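Local coordinates for uncharacterized protein (Thermotoga maritima, PDB 1VMJ) that is of unknown function but belongs to the YjbQ (UPF0047) family and may act as a thiamin phosphate synthase, at residues G70-F75 and Q130-E135. Residues are numbered along the deposited sequence; the frame is centred on the assembly and turned at random.
Sequences GLHHDF and QVFYGE
His72 NE2 makes a weak hydrogen bond to the backbone oxygen of Asp66 and also lies 3.6 Å from Phe132 CZ. The imidazole reaches from helix 69-82 towards strand 130-135 and presents its CE1-NE2 edge to the face of Phe132, with His72 CE1 3.6 Å from Phe132 CE2. The ring planes stand at 82° and the centroids are 5.0 Å apart, an offset edge-to-face (T-shaped) pair. A chi1 of -67° turns the imidazole of His72 away from its own carbonyl carbon and across to Phe132, which extends from the strand to meet it. The ring of Phe132 also meets that of Phe63 on strand 60-65, so the contact packs helix 69-82 against an aromatic group seated on the three-stranded antiparallel sheet. Replacing His72 by an alanine is likely to leave Phe132 without its edge-on partner and open a gap between helix and sheet. Further along the strand, Tyr133 OH donates to Glu135 OE1 at 2.7 Å, from above the carboxylate plane (50° out of it). Both acids have further partners: Lys142 NZ forms a salt bridge and Asp137 N a hydrogen bond with Glu135 OE2, while Asp74 OD1 and OD2 accept hydrogen bonds from Lys92 N and His93 N of the second subunit, respectively, so the same helix serves sheet packing and assembly. With no hydrogen bond or salt bridge between the two segments, their direct attraction rests on one aromatic pair, whose imidazole nitrogen also makes a weak hydrogen bond to a backbone carbonyl.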
# COMPACT_ATOMS: atom_id res chain seq x y z
N GLY A 70 0.22 3.00 23.47
CA GLY A 70 -1.22 3.17 23.41
C GLY A 70 -1.73 2.90 22.01
O GLY A 70 -2.70 2.17 21.82
N LEU A 71 -1.05 3.45 21.01
CA LEU A 71 -1.47 3.24 19.63
C LEU A 71 -1.32 1.80 19.19
O LEU A 71 -2.17 1.28 18.47
CB LEU A 71 -0.73 4.19 18.70
CG LEU A 71 -1.26 4.20 17.27
CD1 LEU A 71 -2.65 4.83 17.28
CD2 LEU A 71 -0.37 4.97 16.30
N HIS A 72 -0.25 1.13 19.64
CA HIS A 72 -0.09 -0.29 19.34
C HIS A 72 -1.24 -1.11 19.89
O HIS A 72 -1.77 -1.97 19.19
CB HIS A 72 1.23 -0.79 19.87
CG HIS A 72 2.40 -0.20 19.16
ND1 HIS A 72 3.70 -0.41 19.57
CD2 HIS A 72 2.48 0.62 18.08
CE1 HIS A 72 4.52 0.23 18.77
NE2 HIS A 72 3.81 0.86 17.86
N HIS A 73 -1.64 -0.79 21.11
CA HIS A 73 -2.82 -1.40 21.68
C HIS A 73 -4.06 -1.11 20.83
O HIS A 73 -4.84 -2.01 20.52
CB HIS A 73 -3.04 -0.93 23.12
CG HIS A 73 -4.33 -1.40 23.70
ND1 HIS A 73 -4.47 -2.63 24.30
CD2 HIS A 73 -5.55 -0.82 23.74
CE1 HIS A 73 -5.72 -2.78 24.70
NE2 HIS A 73 -6.39 -1.69 24.38
N ASP A 74 -4.22 0.14 20.40
CA ASP A 74 -5.36 0.50 19.57
C ASP A 74 -5.38 -0.26 18.24
O ASP A 74 -6.43 -0.72 17.82
CB ASP A 74 -5.37 2.00 19.29
CG ASP A 74 -5.52 2.85 20.56
OD1 ASP A 74 -6.10 2.34 21.55
OD2 ASP A 74 -5.05 4.00 20.58
N PHE A 75 -4.23 -0.45 17.60
CA PHE A 75 -4.18 -1.23 16.36
C PHE A 75 -4.61 -2.69 16.63
O PHE A 75 -5.33 -3.28 15.84
CB PHE A 75 -2.77 -1.21 15.71
CG PHE A 75 -2.53 -0.04 14.82
CD1 PHE A 75 -3.24 0.12 13.65
CD2 PHE A 75 -1.54 0.87 15.12
CE1 PHE A 75 -2.97 1.20 12.81
CE2 PHE A 75 -1.28 1.94 14.28
CZ PHE A 75 -1.99 2.10 13.14
N GLN A 130 8.13 5.81 11.92
CA GLN A 130 8.92 4.66 12.32
C GLN A 130 8.43 3.45 11.56
O GLN A 130 7.24 3.30 11.31
CB GLN A 130 8.80 4.41 13.81
CG GLN A 130 9.41 5.48 14.71
CD GLN A 130 10.92 5.44 14.77
OE1 GLN A 130 11.49 4.52 15.33
NE2 GLN A 130 11.55 6.39 14.13
N VAL A 131 9.35 2.57 11.19
CA VAL A 131 9.01 1.39 10.39
C VAL A 131 8.88 0.18 11.32
O VAL A 131 9.72 -0.07 12.18
CB VAL A 131 10.10 1.07 9.35
CG1 VAL A 131 9.59 -0.01 8.39
CG2 VAL A 131 10.52 2.31 8.57
N PHE A 132 7.78 -0.54 11.11
CA PHE A 132 7.42 -1.73 11.88
C PHE A 132 7.25 -2.97 11.05
O PHE A 132 6.74 -2.92 9.91
CB PHE A 132 6.10 -1.48 12.63
CG PHE A 132 6.25 -0.50 13.73
CD1 PHE A 132 6.07 0.86 13.51
CD2 PHE A 132 6.65 -0.93 14.98
CE1 PHE A 132 6.27 1.78 14.53
CE2 PHE A 132 6.86 0.00 15.99
CZ PHE A 132 6.67 1.35 15.74
N TYR A 133 7.67 -4.07 11.65
CA TYR A 133 7.24 -5.40 11.24
C TYR A 133 6.00 -5.70 12.06
O TYR A 133 6.03 -5.63 13.29
CB TYR A 133 8.32 -6.46 11.52
CG TYR A 133 7.92 -7.85 11.12
CD1 TYR A 133 7.53 -8.12 9.81
CD2 TYR A 133 7.89 -8.90 12.04
CE1 TYR A 133 7.16 -9.40 9.43
CE2 TYR A 133 7.53 -10.19 11.66
CZ TYR A 133 7.15 -10.42 10.35
OH TYR A 133 6.77 -11.66 9.96
N GLY A 134 4.91 -6.00 11.37
CA GLY A 134 3.66 -6.38 11.99
C GLY A 134 3.45 -7.86 11.81
O GLY A 134 3.08 -8.34 10.72
N GLU A 135 3.71 -8.62 12.86
CA GLU A 135 3.52 -10.05 12.83
C GLU A 135 2.10 -10.41 13.23
O GLU A 135 1.66 -10.02 14.30
CB GLU A 135 4.50 -10.72 13.83
CG GLU A 135 4.41 -12.24 13.85
CD GLU A 135 4.71 -12.82 12.49
OE1 GLU A 135 5.91 -13.00 12.17
OE2 GLU A 135 3.74 -13.06 11.75